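Local coordinates for protein transcriptional regulator (PDB 2H0A) that probably acts as a CcpA-like transcriptional regulator of the LacI type, with an effector-binding core built like a periplasmic binding protein, at residues A[208-220]-A[224-236]. Numbering follows the deposited sequence.
Sequences RDVRVLGFDGHPF and AGLSTIAQPVEAM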
loop_
_atom_site.group_PDB
_atom_site.type_symbol
_atom_site.label_atom_id
_atom_site.label_comp_id
_atom_site.label_asym_id
_atom_site.label_seq_id
_atom_site.Cartn_x
_atom_site.Cartn_y
_atom_site.Cartn_z
ATOM N N ARG A 208 -12.299 9.070 -27.587
ATOM C CA ARG A 208 -11.118 8.883 -28.414
ATOM C C ARG A 208 -10.307 7.711 -27.928
ATOM O O ARG A 208 -10.449 6.598 -28.423
ATOM C CB ARG A 208 -10.257 10.142 -28.406
ATOM C CG ARG A 208 -9.468 10.365 -29.673
ATOM C CD ARG A 208 -9.106 11.841 -29.812
ATOM N NE ARG A 208 -10.174 12.740 -29.361
ATOM C CZ ARG A 208 -11.444 12.683 -29.760
ATOM N NH1 ARG A 208 -11.840 11.761 -30.630
ATOM N NH2 ARG A 208 -12.322 13.559 -29.290
ATOM N N ASP A 209 -9.431 7.965 -26.968
ATOM C CA ASP A 209 -8.578 6.903 -26.439
ATOM C C ASP A 209 -9.394 5.759 -25.862
ATOM O O ASP A 209 -9.959 4.950 -26.591
ATOM C CB ASP A 209 -7.640 7.446 -25.344
ATOM C CG ASP A 209 -6.915 6.329 -24.556
ATOM O OD1 ASP A 209 -6.078 5.606 -25.133
ATOM O OD2 ASP A 209 -7.201 6.174 -23.347
ATOM N N VAL A 210 -9.440 5.697 -24.538
ATOM C CA VAL A 210 -10.136 4.630 -23.866
ATOM C C VAL A 210 -11.350 5.078 -23.097
ATOM O O VAL A 210 -11.516 6.240 -22.750
ATOM C CB VAL A 210 -9.215 3.897 -22.866
ATOM N N ARG A 211 -12.220 4.117 -22.858
ATOM C CA ARG A 211 -13.415 4.342 -22.083
ATOM C C ARG A 211 -13.022 3.570 -20.846
ATOM O O ARG A 211 -12.536 2.451 -20.950
ATOM C CB ARG A 211 -14.618 3.717 -22.784
ATOM C CG ARG A 211 -14.917 4.344 -24.124
ATOM C CD ARG A 211 -16.185 3.782 -24.694
ATOM N NE ARG A 211 -16.994 4.814 -25.338
ATOM C CZ ARG A 211 -17.024 5.055 -26.646
ATOM N NH1 ARG A 211 -16.285 4.339 -27.483
ATOM N NH2 ARG A 211 -17.805 6.015 -27.118
ATOM N N VAL A 212 -13.185 4.175 -19.680
ATOM C CA VAL A 212 -12.787 3.512 -18.455
ATOM C C VAL A 212 -13.964 3.204 -17.556
ATOM O O VAL A 212 -14.818 4.052 -17.296
ATOM C CB VAL A 212 -11.742 4.357 -17.678
ATOM C CG1 VAL A 212 -11.225 3.563 -16.504
ATOM C CG2 VAL A 212 -10.578 4.730 -18.586
ATOM N N LEU A 213 -13.995 1.963 -17.093
ATOM C CA LEU A 213 -15.041 1.491 -16.211
ATOM C C LEU A 213 -14.387 0.906 -14.976
ATOM O O LEU A 213 -13.712 -0.119 -15.058
ATOM C CB LEU A 213 -15.871 0.415 -16.906
ATOM C CG LEU A 213 -17.017 -0.185 -16.093
ATOM C CD1 LEU A 213 -17.996 0.905 -15.682
ATOM C CD2 LEU A 213 -17.727 -1.238 -16.926
ATOM N N GLY A 214 -14.576 1.568 -13.839
ATOM C CA GLY A 214 -14.005 1.095 -12.591
ATOM C C GLY A 214 -14.967 0.202 -11.819
ATOM O O GLY A 214 -16.024 -0.167 -12.316
ATOM N N PHE A 215 -14.584 -0.148 -10.597
ATOM C CA PHE A 215 -15.386 -0.991 -9.718
ATOM C C PHE A 215 -15.221 -0.295 -8.369
ATOM O O PHE A 215 -14.203 0.324 -8.127
ATOM C CB PHE A 215 -14.926 -2.441 -9.824
ATOM C CG PHE A 215 -15.942 -3.429 -9.367
ATOM C CD1 PHE A 215 -16.262 -3.549 -8.019
ATOM C CD2 PHE A 215 -16.599 -4.236 -10.294
ATOM C CE1 PHE A 215 -17.229 -4.464 -7.598
ATOM C CE2 PHE A 215 -17.570 -5.155 -9.884
ATOM C CZ PHE A 215 -17.884 -5.268 -8.533
ATOM N N ASP A 216 -16.237 -0.404 -7.516
ATOM C CA ASP A 216 -16.273 0.202 -6.179
ATOM C C ASP A 216 -17.007 1.514 -5.914
ATOM O O ASP A 216 -17.146 1.929 -4.775
ATOM C CB ASP A 216 -14.904 0.732 -5.735
ATOM C CG ASP A 216 -14.005 -0.347 -5.135
ATOM O OD1 ASP A 216 -14.487 -1.433 -4.735
ATOM O OD2 ASP A 216 -12.787 -0.092 -5.040
ATOM N N GLY A 217 -17.474 2.172 -6.966
ATOM C CA GLY A 217 -18.211 3.405 -6.769
ATOM C C GLY A 217 -17.760 4.394 -5.701
ATOM O O GLY A 217 -18.588 5.014 -5.025
ATOM N N HIS A 218 -16.453 4.487 -5.483
ATOM C CA HIS A 218 -15.916 5.395 -4.480
ATOM C C HIS A 218 -16.310 6.846 -4.684
ATOM O O HIS A 218 -16.558 7.280 -5.806
ATOM C CB HIS A 218 -14.389 5.321 -4.434
ATOM C CG HIS A 218 -13.868 4.063 -3.826
ATOM N ND1 HIS A 218 -14.484 3.443 -2.762
ATOM C CD2 HIS A 218 -12.778 3.319 -4.119
ATOM C CE1 HIS A 218 -13.798 2.366 -2.426
ATOM N NE2 HIS A 218 -12.758 2.269 -3.233
ATOM N N PRO A 219 -16.374 7.619 -3.591
ATOM C CA PRO A 219 -16.740 9.033 -3.676
ATOM C C PRO A 219 -15.881 9.808 -4.680
ATOM O O PRO A 219 -16.389 10.615 -5.450
ATOM C CB PRO A 219 -16.535 9.522 -2.245
ATOM C CG PRO A 219 -16.911 8.321 -1.440
ATOM C CD PRO A 219 -16.233 7.197 -2.185
ATOM N N PHE A 220 -14.581 9.554 -4.681
ATOM C CA PHE A 220 -13.710 10.274 -5.590
ATOM C C PHE A 220 -14.019 10.012 -7.057
ATOM O O PHE A 220 -13.494 10.684 -7.941
ATOM C CB PHE A 220 -12.241 9.956 -5.279
ATOM C CG PHE A 220 -11.806 8.560 -5.646
ATOM C CD1 PHE A 220 -11.681 8.173 -6.979
ATOM C CD2 PHE A 220 -11.456 7.648 -4.655
ATOM C CE1 PHE A 220 -11.209 6.905 -7.315
ATOM C CE2 PHE A 220 -10.982 6.376 -4.983
ATOM C CZ PHE A 220 -10.859 6.008 -6.314
ATOM N N ALA A 224 -14.023 12.738 -10.725
ATOM C CA ALA A 224 -13.136 12.261 -11.778
ATOM C C ALA A 224 -13.892 11.963 -13.066
ATOM O O ALA A 224 -13.286 11.816 -14.122
ATOM C CB ALA A 224 -12.397 11.013 -11.309
ATOM N N GLY A 225 -15.215 11.876 -12.974
ATOM C CA GLY A 225 -16.023 11.583 -14.144
ATOM C C GLY A 225 -15.888 10.127 -14.553
ATOM O O GLY A 225 -16.124 9.762 -15.702
ATOM N N LEU A 226 -15.511 9.293 -13.591
ATOM C CA LEU A 226 -15.329 7.868 -13.821
ATOM C C LEU A 226 -16.617 7.050 -13.740
ATOM O O LEU A 226 -17.348 7.123 -12.754
ATOM C CB LEU A 226 -14.317 7.318 -12.808
ATOM C CG LEU A 226 -14.091 5.803 -12.745
ATOM C CD1 LEU A 226 -13.698 5.273 -14.109
ATOM C CD2 LEU A 226 -13.003 5.492 -11.730
ATOM N N SER A 227 -16.903 6.277 -14.780
ATOM C CA SER A 227 -18.077 5.420 -14.755
ATOM C C SER A 227 -17.600 4.248 -13.923
ATOM O O SER A 227 -16.417 3.923 -13.943
ATOM C CB SER A 227 -18.451 4.925 -16.159
ATOM O OG SER A 227 -18.686 6.002 -17.049
ATOM N N THR A 228 -18.494 3.600 -13.195
ATOM C CA THR A 228 -18.057 2.477 -12.385
ATOM C C THR A 228 -19.205 1.577 -11.967
ATOM O O THR A 228 -20.367 1.916 -12.149
ATOM C CB THR A 228 -17.298 2.992 -11.118
ATOM O OG1 THR A 228 -16.875 1.886 -10.314
ATOM C CG2 THR A 228 -18.188 3.901 -10.282
ATOM N N ILE A 229 -18.858 0.408 -11.448
ATOM C CA ILE A 229 -19.830 -0.545 -10.928
ATOM C C ILE A 229 -19.782 -0.211 -9.435
ATOM O O ILE A 229 -18.859 -0.620 -8.724
ATOM C CB ILE A 229 -19.366 -2.018 -11.131
ATOM C CG1 ILE A 229 -19.163 -2.308 -12.615
ATOM C CG2 ILE A 229 -20.389 -2.977 -10.532
ATOM C CD1 ILE A 229 -20.424 -2.170 -13.417
ATOM N N ALA A 230 -20.773 0.541 -8.970
ATOM C CA ALA A 230 -20.813 0.977 -7.576
ATOM C C ALA A 230 -21.271 -0.021 -6.518
ATOM O O ALA A 230 -22.294 -0.684 -6.673
ATOM C CB ALA A 230 -21.650 2.260 -7.466
ATOM N N GLN A 231 -20.492 -0.101 -5.442
ATOM C CA GLN A 231 -20.781 -0.954 -4.299
ATOM C C GLN A 231 -21.345 -0.076 -3.181
ATOM O O GLN A 231 -20.871 1.034 -2.972
ATOM C CB GLN A 231 -19.518 -1.599 -3.751
ATOM C CG GLN A 231 -18.805 -2.577 -4.637
ATOM C CD GLN A 231 -17.732 -3.323 -3.857
ATOM O OE1 GLN A 231 -18.041 -4.149 -2.995
ATOM N NE2 GLN A 231 -16.469 -3.018 -4.138
ATOM N N PRO A 232 -22.372 -0.562 -2.457
ATOM C CA PRO A 232 -22.988 0.190 -1.350
ATOM C C PRO A 232 -22.240 -0.157 -0.071
ATOM O O PRO A 232 -22.809 -0.725 0.861
ATOM C CB PRO A 232 -24.413 -0.341 -1.340
ATOM C CG PRO A 232 -24.203 -1.807 -1.717
ATOM C CD PRO A 232 -23.197 -1.732 -2.832
ATOM N N VAL A 233 -20.958 0.189 -0.045
ATOM C CA VAL A 233 -20.064 -0.123 1.073
ATOM C C VAL A 233 -20.486 0.376 2.454
ATOM O O VAL A 233 -20.363 -0.348 3.436
ATOM C CB VAL A 233 -18.630 0.361 0.757
ATOM C CG1 VAL A 233 -17.660 -0.171 1.783
ATOM C CG2 VAL A 233 -18.225 -0.106 -0.630
ATOM N N GLU A 234 -20.981 1.601 2.541
ATOM C CA GLU A 234 -21.424 2.123 3.825
ATOM C C GLU A 234 -22.614 1.304 4.308
ATOM O O GLU A 234 -22.632 0.835 5.450
ATOM C CB GLU A 234 -21.815 3.600 3.706
ATOM C CG GLU A 234 -20.693 4.492 3.208
ATOM C CD GLU A 234 -20.574 4.502 1.694
ATOM O OE1 GLU A 234 -20.743 3.431 1.070
ATOM O OE2 GLU A 234 -20.299 5.581 1.122
ATOM N N ALA A 235 -23.596 1.121 3.427
ATOM C CA ALA A 235 -24.797 0.345 3.754
ATOM C C ALA A 235 -24.411 -1.072 4.181
ATOM O O ALA A 235 -25.071 -1.680 5.032
ATOM C CB ALA A 235 -25.740 0.300 2.546
ATOM N N MET A 236 -23.342 -1.595 3.577
ATOM C CA MET A 236 -22.854 -2.930 3.907
ATOM C C MET A 236 -22.309 -2.927 5.335
ATOM O O MET A 236 -22.514 -3.878 6.081
ATOM C CB MET A 236 -21.760 -3.363 2.918
ATOM C CG MET A 236 -22.266 -3.667 1.503
ATOM S SD MET A 236 -20.955 -4.094 0.324
ATOM C CE MET A 236 -20.381 -5.568 1.082
#
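F215 and I229, neighbours on the same face of two parallel strands, illustrate how a ring can be seated on a branched chain. With CG anti to the backbone N (chi1 -160°), the F215 ring swings across to I229 and lays one face over its CB, which stands 4.0 Å from the ring centroid in a CH-pi contact; I229 CG2 reaches the ring atom CE2 of F215 at 3.6 Å. Q231 comes to the ring's edge instead, its NE2 in the ring plane and its amide turned 64° from it. That amide runs alongside the D216 carboxylate, the two planes 24° apart, in a weak, bent hydrogen bond from NE2 to OD1. Between the strands, G214 N donates to S227 O (3.0 Å), I229 N donates to G214 O, and D216 N donates a hydrogen bond to I229 O. Strands 210-215 and 227-230, joined by the short helix 220-224, form a beta-alpha-beta unit of the periplasmic-binding-protein-like fold, after which the chain passes into helix 233-248. Without the ring, as with an alanine here, I229 CB and CG2 would probably lose their aromatic partner, and the Q231 amide its edge contact, leaving it the weak bond to D216. On the face across from the ring, T228 OG1 meets D189 in a hydrogen bond and receives a weak one from G217 N, while toward the start of the strands L226 CD1 packs against V212 CG1 at 3.8 Å.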